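PfEMP1 variant 1 of strain MC (Plasmodium falciparum, PDB 5LGD) is a malaria-parasite surface adhesin, here one helical domain of a much longer protein, that probably binds a host cell surface receptor. Local coordinates at residues M13-M18 with E97-T102; E113-Q118 with D146-H151. All coordinates share one frame; numbering follows the deposited sequence.

Contact 1: M13-M18 with E97-T102; sequences MWVHDM and EIIQDT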
ATOM      1  N   MET B  13     -16.378  -1.273 -27.031  1.00 34.14           N
ATOM      2  CA  MET B  13     -16.866  -0.924 -28.362  1.00 35.96           C
ATOM      3  C   MET B  13     -17.954  -1.917 -28.816  1.00 38.87           C
ATOM      4  O   MET B  13     -18.958  -1.496 -29.378  1.00 39.09           O
ATOM      5  CB  MET B  13     -15.698  -0.964 -29.361  1.00 40.33           C
ATOM      6  CG  MET B  13     -16.028  -0.319 -30.690  1.00 47.03           C
ATOM      7  SD  MET B  13     -15.299  -1.202 -32.082  1.00 56.49           S
ATOM      8  CE  MET B  13     -16.031  -2.859 -31.874  1.00 54.23           C
ATOM      9  N   TRP B  14     -17.728  -3.220 -28.616  1.00 35.91           N
ATOM     10  CA  TRP B  14     -18.646  -4.284 -29.020  1.00 36.38           C
ATOM     11  C   TRP B  14     -19.946  -4.170 -28.227  1.00 37.93           C
ATOM     12  O   TRP B  14     -21.030  -4.203 -28.823  1.00 37.57           O
ATOM     13  CB  TRP B  14     -18.001  -5.670 -28.865  1.00 35.97           C
ATOM     14  CG  TRP B  14     -18.882  -6.786 -29.331  1.00 38.65           C
ATOM     15  CD1 TRP B  14     -18.823  -7.426 -30.536  1.00 43.26           C
ATOM     16  CD2 TRP B  14     -19.953  -7.405 -28.598  1.00 38.81           C
ATOM     17  NE1 TRP B  14     -19.805  -8.388 -30.607  1.00 43.34           N
ATOM     18  CE2 TRP B  14     -20.525  -8.382 -29.438  1.00 43.40           C
ATOM     19  CE3 TRP B  14     -20.494  -7.221 -27.312  1.00 39.17           C
ATOM     20  CZ2 TRP B  14     -21.623  -9.153 -29.046  1.00 42.78           C
ATOM     21  CZ3 TRP B  14     -21.585  -7.991 -26.930  1.00 40.60           C
ATOM     22  CH2 TRP B  14     -22.125  -8.951 -27.788  1.00 42.07           C
ATOM     23  N   VAL B  15     -19.830  -4.049 -26.898  1.00 33.54           N
ATOM     24  CA  VAL B  15     -20.934  -3.868 -25.943  1.00 32.78           C
ATOM     25  C   VAL B  15     -21.768  -2.633 -26.358  1.00 37.95           C
ATOM     26  O   VAL B  15     -22.988  -2.729 -26.510  1.00 39.50           O
ATOM     27  CB  VAL B  15     -20.403  -3.789 -24.480  1.00 34.99           C
ATOM     28  CG1 VAL B  15     -21.455  -3.215 -23.530  1.00 34.23           C
ATOM     29  CG2 VAL B  15     -19.943  -5.163 -23.995  1.00 35.08           C
ATOM     30  N   HIS B  16     -21.104  -1.489 -26.568  1.00 33.47           N
ATOM     31  CA  HIS B  16     -21.751  -0.264 -26.997  1.00 31.07           C
ATOM     32  C   HIS B  16     -22.510  -0.442 -28.336  1.00 33.63           C
ATOM     33  O   HIS B  16     -23.701  -0.113 -28.428  1.00 29.99           O
ATOM     34  CB  HIS B  16     -20.690   0.858 -27.119  1.00 31.76           C
ATOM     35  CG  HIS B  16     -21.220   2.087 -27.775  1.00 34.50           C
ATOM     36  ND1 HIS B  16     -21.074   2.295 -29.134  1.00 37.02           N
ATOM     37  CD2 HIS B  16     -21.899   3.124 -27.243  1.00 34.91           C
ATOM     38  CE1 HIS B  16     -21.658   3.448 -29.378  1.00 35.72           C
ATOM     39  NE2 HIS B  16     -22.151   3.989 -28.270  1.00 35.09           N
ATOM     40  N   ASP B  17     -21.807  -0.927 -29.372  1.00 32.15           N
ATOM     41  CA  ASP B  17     -22.391  -1.141 -30.702  1.00 34.28           C
ATOM     42  C   ASP B  17     -23.526  -2.189 -30.695  1.00 40.05           C
ATOM     43  O   ASP B  17     -24.478  -2.030 -31.450  1.00 39.23           O
ATOM     44  CB  ASP B  17     -21.297  -1.545 -31.716  1.00 37.04           C
ATOM     45  CG  ASP B  17     -20.202  -0.511 -31.936  1.00 36.71           C
ATOM     46  OD1 ASP B  17     -20.284   0.597 -31.341  1.00 36.56           O
ATOM     47  OD2 ASP B  17     -19.256  -0.813 -32.668  1.00 42.97           O
ATOM     48  N   MET B  18     -23.459  -3.230 -29.835  1.00 38.52           N
ATOM     49  CA  MET B  18     -24.564  -4.180 -29.833  1.00 40.95           C
ATOM     50  C   MET B  18     -25.822  -3.529 -29.196  1.00 41.12           C
ATOM     51  O   MET B  18     -26.924  -3.671 -29.749  1.00 40.56           O
ATOM     52  CB  MET B  18     -24.173  -5.569 -29.276  1.00 45.49           C
ATOM     53  CG  MET B  18     -24.471  -5.797 -27.824  1.00 50.07           C
ATOM     54  SD  MET B  18     -26.173  -6.354 -27.613  1.00 56.31           S
ATOM     55  CE  MET B  18     -26.164  -6.607 -25.921  1.00 52.91           C
ATOM     56  N   GLU B  97     -22.485   3.839 -16.716  1.00 27.94           N
ATOM     57  CA  GLU B  97     -21.418   4.780 -16.371  1.00 28.46           C
ATOM     58  C   GLU B  97     -20.208   4.656 -17.336  1.00 32.70           C
ATOM     59  O   GLU B  97     -19.664   5.663 -17.763  1.00 32.60           O
ATOM     60  CB  GLU B  97     -20.882   4.444 -14.995  1.00 29.51           C
ATOM     61  CG  GLU B  97     -21.331   5.319 -13.869  1.00 40.37           C
ATOM     62  CD  GLU B  97     -20.609   4.833 -12.632  1.00 55.91           C
ATOM     63  OE1 GLU B  97     -21.285   4.619 -11.601  1.00 69.06           O
ATOM     64  OE2 GLU B  97     -19.384   4.577 -12.728  1.00 32.40           O
ATOM     65  N   ILE B  98     -19.740   3.420 -17.592  1.00 29.56           N
ATOM     66  CA  ILE B  98     -18.563   3.165 -18.434  1.00 28.64           C
ATOM     67  C   ILE B  98     -18.843   3.627 -19.868  1.00 32.11           C
ATOM     68  O   ILE B  98     -18.050   4.375 -20.430  1.00 32.12           O
ATOM     69  CB  ILE B  98     -18.114   1.689 -18.324  1.00 31.23           C
ATOM     70  CG1 ILE B  98     -17.507   1.430 -16.918  1.00 31.87           C
ATOM     71  CG2 ILE B  98     -17.146   1.269 -19.459  1.00 29.00           C
ATOM     72  CD1 ILE B  98     -17.322  -0.041 -16.577  1.00 29.13           C
ATOM     73  N   ILE B  99     -20.014   3.272 -20.403  1.00 30.62           N
ATOM     74  CA  ILE B  99     -20.424   3.697 -21.757  1.00 29.67           C
ATOM     75  C   ILE B  99     -20.426   5.189 -21.868  1.00 31.52           C
ATOM     76  O   ILE B  99     -19.805   5.686 -22.797  1.00 31.61           O
ATOM     77  CB  ILE B  99     -21.723   3.047 -22.246  1.00 31.88           C
ATOM     78  CG1 ILE B  99     -21.453   1.530 -22.462  1.00 31.91           C
ATOM     79  CG2 ILE B  99     -22.199   3.691 -23.569  1.00 33.18           C
ATOM     80  CD1 ILE B  99     -22.613   0.744 -22.510  1.00 42.60           C
ATOM     81  N   GLN B 100     -21.034   5.906 -20.898  1.00 27.50           N
ATOM     82  CA  GLN B 100     -21.069   7.365 -20.928  1.00 26.84           C
ATOM     83  C   GLN B 100     -19.690   8.005 -20.829  1.00 32.41           C
ATOM     84  O   GLN B 100     -19.442   8.973 -21.529  1.00 32.85           O
ATOM     85  CB  GLN B 100     -22.026   7.979 -19.894  1.00 27.78           C
ATOM     86  CG  GLN B 100     -22.340   9.403 -20.309  1.00 39.33           C
ATOM     87  CD  GLN B 100     -23.394  10.092 -19.511  1.00 59.20           C
ATOM     88  OE1 GLN B 100     -24.309   9.471 -18.961  1.00 51.19           O
ATOM     89  NE2 GLN B 100     -23.316  11.415 -19.494  1.00 58.72           N
ATOM     90  N   ASP B 101     -18.822   7.501 -19.955  1.00 30.59           N
ATOM     91  CA  ASP B 101     -17.448   7.994 -19.770  1.00 31.60           C
ATOM     92  C   ASP B 101     -16.624   7.835 -21.066  1.00 35.80           C
ATOM     93  O   ASP B 101     -15.789   8.680 -21.368  1.00 37.16           O
ATOM     94  CB  ASP B 101     -16.757   7.193 -18.643  1.00 33.12           C
ATOM     95  CG  ASP B 101     -17.180   7.553 -17.229  1.00 53.85           C
ATOM     96  OD1 ASP B 101     -18.044   8.458 -17.072  1.00 56.78           O
ATOM     97  OD2 ASP B 101     -16.662   6.920 -16.276  1.00 61.04           O
ATOM     98  N   THR B 102     -16.874   6.753 -21.818  1.00 30.27           N
ATOM     99  CA  THR B 102     -16.197   6.428 -23.060  1.00 30.41           C
ATOM    100  C   THR B 102     -16.747   7.192 -24.265  1.00 34.85           C
ATOM    101  O   THR B 102     -15.963   7.652 -25.086  1.00 35.53           O
ATOM    102  CB  THR B 102     -16.232   4.906 -23.257  1.00 38.75           C
ATOM    103  OG1 THR B 102     -15.765   4.273 -22.063  1.00 36.87           O
ATOM    104  CG2 THR B 102     -15.400   4.433 -24.447  1.00 40.13           C
TER
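H16 and I99 form the main touch between helix 7-29 and helix 92-103. Their CA atoms are 6.7 Å apart, the closest backbone pair of the two segments. The CA-CB bond of H16 points toward the partner helix, and CG sits anti to the backbone N (chi1 170°). This swings the imidazole into the gap between the helices. From CG the ring divides. On one branch, CD2 lies 3.7 Å from I99 CG2. The methyl reaches the ring at its edge and in its plane, not over a face, so this is plain van der Waals contact. On the other branch, ND1 donates to OD1 of the next residue: H16 ND1 to D17 OD1 is 2.9 Å, with an N-H...O angle of 162°. The acceptor is within 10° of the ring plane. It is met nearly along its C-O bond. At the tip, NE2 is hydrogen-bonded to E108 OE1 on helix 106-118, and the ring also stacks with Y103. With carboxylates at both nitrogens, the buried imidazole is probably stabilised as the cation.

The setting is an all-helical domain of the PFEMP1 DBL family, with no strand in the modelled chain. I99 also packs on L19 of helix 7-29. V15, which meets I99, also touches I145 of helix 144-162, as do W14 and M18.

I99 uses two branches. CG2 lies anti to its backbone N and faces H16. CG1 carries CD1 to V15, where V15 CG1 and I99 CD1 are 4.2 Å apart. That is a looser apolar touch. Just before I99 on the same helix, E97 OE2 hydrogen-bonds a polar side chain of another protein in the assembly, and I98 packs on an apolar one.

Contact 2: E113-Q118 with D146-H151; sequences EALLEQ and DKLLQH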
ATOM      1  N   GLU B 113     -30.807   2.645 -21.292  1.00 34.23           N
ATOM      2  CA  GLU B 113     -31.502   2.498 -20.017  1.00 34.62           C
ATOM      3  C   GLU B 113     -32.968   2.085 -20.271  1.00 43.16           C
ATOM      4  O   GLU B 113     -33.422   1.117 -19.660  1.00 46.87           O
ATOM      5  CB  GLU B 113     -31.400   3.808 -19.227  1.00 36.37           C
ATOM      6  CG  GLU B 113     -31.586   3.679 -17.728  1.00 45.85           C
ATOM      7  CD  GLU B 113     -31.406   4.961 -16.934  1.00 73.53           C
ATOM      8  OE1 GLU B 113     -31.489   6.062 -17.526  1.00 54.57           O
ATOM      9  OE2 GLU B 113     -31.200   4.857 -15.704  1.00 89.12           O
ATOM     10  N   ALA B 114     -33.658   2.732 -21.236  1.00 39.22           N
ATOM     11  CA  ALA B 114     -35.042   2.415 -21.632  1.00 40.82           C
ATOM     12  C   ALA B 114     -35.157   0.974 -22.192  1.00 46.49           C
ATOM     13  O   ALA B 114     -36.071   0.227 -21.803  1.00 47.63           O
ATOM     14  CB  ALA B 114     -35.523   3.406 -22.678  1.00 41.64           C
ATOM     15  N   LEU B 115     -34.232   0.609 -23.124  1.00 41.36           N
ATOM     16  CA  LEU B 115     -34.107  -0.716 -23.751  1.00 41.40           C
ATOM     17  C   LEU B 115     -33.903  -1.792 -22.674  1.00 45.30           C
ATOM     18  O   LEU B 115     -34.567  -2.825 -22.717  1.00 48.84           O
ATOM     19  CB  LEU B 115     -32.935  -0.736 -24.761  1.00 40.04           C
ATOM     20  CG  LEU B 115     -32.742  -2.029 -25.584  1.00 44.83           C
ATOM     21  CD1 LEU B 115     -33.419  -1.905 -26.962  1.00 45.64           C
ATOM     22  CD2 LEU B 115     -31.292  -2.294 -25.805  1.00 43.49           C
ATOM     23  N   LEU B 116     -33.019  -1.535 -21.696  1.00 38.97           N
ATOM     24  CA  LEU B 116     -32.753  -2.488 -20.618  1.00 39.58           C
ATOM     25  C   LEU B 116     -33.938  -2.592 -19.650  1.00 50.62           C
ATOM     26  O   LEU B 116     -34.231  -3.697 -19.184  1.00 51.07           O
ATOM     27  CB  LEU B 116     -31.449  -2.135 -19.875  1.00 37.46           C
ATOM     28  CG  LEU B 116     -30.142  -2.121 -20.681  1.00 38.16           C
ATOM     29  CD1 LEU B 116     -28.994  -1.690 -19.811  1.00 37.33           C
ATOM     30  CD2 LEU B 116     -29.837  -3.507 -21.300  1.00 36.65           C
ATOM     31  N   GLU B 117     -34.630  -1.448 -19.366  1.00 51.41           N
ATOM     32  CA  GLU B 117     -35.823  -1.396 -18.502  1.00 54.96           C
ATOM     33  C   GLU B 117     -36.905  -2.274 -19.085  1.00 65.08           C
ATOM     34  O   GLU B 117     -37.460  -3.099 -18.358  1.00 67.62           O
ATOM     35  CB  GLU B 117     -36.351   0.045 -18.278  1.00 56.43           C
ATOM     36  CG  GLU B 117     -35.628   0.798 -17.160  1.00 67.96           C
ATOM     37  CD  GLU B 117     -35.854   2.297 -16.986  1.00 92.90           C
ATOM     38  OE1 GLU B 117     -36.526   2.929 -17.838  1.00 90.53           O
ATOM     39  OE2 GLU B 117     -35.334   2.843 -15.985  1.00 82.75           O
ATOM     40  N   GLN B 118     -37.161  -2.140 -20.411  1.00 62.82           N
ATOM     41  CA  GLN B 118     -38.161  -2.925 -21.136  1.00 63.82           C
ATOM     42  C   GLN B 118     -37.755  -4.372 -21.351  1.00 66.94           C
ATOM     43  O   GLN B 118     -38.603  -5.172 -21.726  1.00 68.63           O
ATOM     44  CB  GLN B 118     -38.561  -2.262 -22.463  1.00 64.69           C
ATOM     45  CG  GLN B 118     -39.540  -1.091 -22.296  1.00 84.97           C
ATOM     46  CD  GLN B 118     -40.982  -1.453 -21.962  1.00102.88           C
ATOM     47  OE1 GLN B 118     -41.861  -0.580 -21.909  1.00 98.81           O
ATOM     48  NE2 GLN B 118     -41.279  -2.730 -21.748  1.00 93.32           N
ATOM     49  N   ASP B 146     -25.994 -11.208 -21.619  1.00 42.32           N
ATOM     50  CA  ASP B 146     -26.622 -12.518 -21.764  1.00 43.70           C
ATOM     51  C   ASP B 146     -28.161 -12.429 -21.537  1.00 49.91           C
ATOM     52  O   ASP B 146     -28.930 -12.922 -22.364  1.00 50.68           O
ATOM     53  CB  ASP B 146     -25.970 -13.501 -20.797  1.00 46.20           C
ATOM     54  CG  ASP B 146     -24.488 -13.717 -21.062  1.00 52.82           C
ATOM     55  OD1 ASP B 146     -24.156 -14.423 -22.043  1.00 54.44           O
ATOM     56  OD2 ASP B 146     -23.665 -13.272 -20.229  1.00 52.96           O
ATOM     57  N   LYS B 147     -28.596 -11.738 -20.463  1.00 47.70           N
ATOM     58  CA  LYS B 147     -30.012 -11.513 -20.142  1.00 49.78           C
ATOM     59  C   LYS B 147     -30.687 -10.800 -21.318  1.00 53.59           C
ATOM     60  O   LYS B 147     -31.759 -11.231 -21.761  1.00 54.47           O
ATOM     61  CB  LYS B 147     -30.149 -10.646 -18.874  1.00 52.72           C
ATOM     62  CG  LYS B 147     -30.071 -11.427 -17.564  1.00 69.92           C
ATOM     63  CD  LYS B 147     -31.421 -11.437 -16.824  1.00 84.78           C
ATOM     64  CE  LYS B 147     -31.836 -10.111 -16.210  1.00 92.01           C
ATOM     65  NZ  LYS B 147     -33.282 -10.098 -15.857  1.00 97.75           N
ATOM     66  N   LEU B 148     -30.023  -9.735 -21.851  1.00 48.44           N
ATOM     67  CA  LEU B 148     -30.505  -8.979 -23.006  1.00 46.83           C
ATOM     68  C   LEU B 148     -30.578  -9.806 -24.265  1.00 49.42           C
ATOM     69  O   LEU B 148     -31.624  -9.791 -24.921  1.00 48.75           O
ATOM     70  CB  LEU B 148     -29.728  -7.676 -23.257  1.00 44.96           C
ATOM     71  CG  LEU B 148     -30.303  -6.831 -24.391  1.00 47.69           C
ATOM     72  CD1 LEU B 148     -31.647  -6.240 -24.008  1.00 49.08           C
ATOM     73  CD2 LEU B 148     -29.365  -5.776 -24.801  1.00 45.59           C
ATOM     74  N   LEU B 149     -29.504 -10.565 -24.591  1.00 48.68           N
ATOM     75  CA  LEU B 149     -29.531 -11.448 -25.765  1.00 50.32           C
ATOM     76  C   LEU B 149     -30.616 -12.540 -25.650  1.00 55.83           C
ATOM     77  O   LEU B 149     -31.204 -12.904 -26.661  1.00 56.52           O
ATOM     78  CB  LEU B 149     -28.156 -12.029 -26.114  1.00 50.11           C
ATOM     79  CG  LEU B 149     -27.126 -11.025 -26.673  1.00 51.86           C
ATOM     80  CD1 LEU B 149     -25.749 -11.674 -26.805  1.00 50.80           C
ATOM     81  CD2 LEU B 149     -27.591 -10.401 -28.023  1.00 53.09           C
ATOM     82  N   GLN B 150     -30.948 -12.973 -24.417  1.00 53.37           N
ATOM     83  CA  GLN B 150     -32.023 -13.944 -24.157  1.00 55.84           C
ATOM     84  C   GLN B 150     -33.372 -13.267 -24.461  1.00 60.63           C
ATOM     85  O   GLN B 150     -34.211 -13.838 -25.170  1.00 60.22           O
ATOM     86  CB  GLN B 150     -31.975 -14.433 -22.698  1.00 57.98           C
ATOM     87  CG  GLN B 150     -31.218 -15.753 -22.515  1.00 67.39           C
ATOM     88  CD  GLN B 150     -30.216 -15.793 -21.382  1.00 81.87           C
ATOM     89  OE1 GLN B 150     -30.456 -15.318 -20.260  1.00 72.44           O
ATOM     90  NE2 GLN B 150     -29.097 -16.458 -21.637  1.00 77.80           N
ATOM     91  N   HIS B 151     -33.544 -12.015 -23.964  1.00 56.06           N
ATOM     92  CA  HIS B 151     -34.740 -11.199 -24.191  1.00 56.58           C
ATOM     93  C   HIS B 151     -34.959 -10.974 -25.692  1.00 59.51           C
ATOM     94  O   HIS B 151     -36.097 -11.050 -26.172  1.00 62.03           O
ATOM     95  CB  HIS B 151     -34.634  -9.854 -23.450  1.00 56.09           C
ATOM     96  CG  HIS B 151     -35.708  -8.880 -23.822  1.00 59.54           C
ATOM     97  ND1 HIS B 151     -36.931  -8.881 -23.178  1.00 63.05           N
ATOM     98  CD2 HIS B 151     -35.723  -7.939 -24.794  1.00 60.29           C
ATOM     99  CE1 HIS B 151     -37.638  -7.928 -23.758  1.00 62.25           C
ATOM    100  NE2 HIS B 151     -36.953  -7.331 -24.737  1.00 60.85           N
TER
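L148 and L115 both hold CG anti to the backbone N (chi1 -175° in each). The CA-CB bond of L148 points toward helix 106-118, and CD2 is the atom that touches. L115 starts off to the side, and its extended first torsion brings the tip back. L116 begins pointing away. Its CG lies beside the backbone N, anti to the carbonyl carbon, and the end of the side chain still comes near. One methyl, L148 CD2, meets both partners. It is 4.1 Å from L115 CD2 and 4.2 Å from L116 CD2. L148 crosses each of these leucines at about a right angle.

The segments lie on helix 106-118 and helix 144-162 of this helical domain. The axes of 113-118 and 146-151 approach to 10.8 Å and cross at 69°. The two segments touch through five residues. L19 of helix 7-29 also packs on L148, and L115 reaches S22 and I23 of the same helix.

Nearer the surface, H151 leans on the backbone of Q118. H151 CE1 is 3.6 Å from Q118 O, and the ring is set obliquely to it. That oxygen takes a hydrogen bond from K35 NZ. The grip between the segments therefore rests mainly on dispersion between leucine methyls, with a carbon-to-oxygen approach beside it and no directional polar bond.

Contact 1 joins helix 7-29 to helix 92-103, and contact 2 joins helix 106-118 to helix 144-162. They share no helix, but they touch: M18 CE of the first lies 3.5 Å from L148 CD2 of the second. Their centres are 15 Å apart. Contact 2 is nearer the centre of the chain, yet its touching residues run from buried to exposed. Those of contact 1 are all buried. The chemistry follows a different pattern in each. Contact 1 places a buried ring with carboxylate partners against aliphatic groups. Contact 2 is a leucine cluster with a polar margin. Of the two, contact 1 alone borders another protein of the assembly.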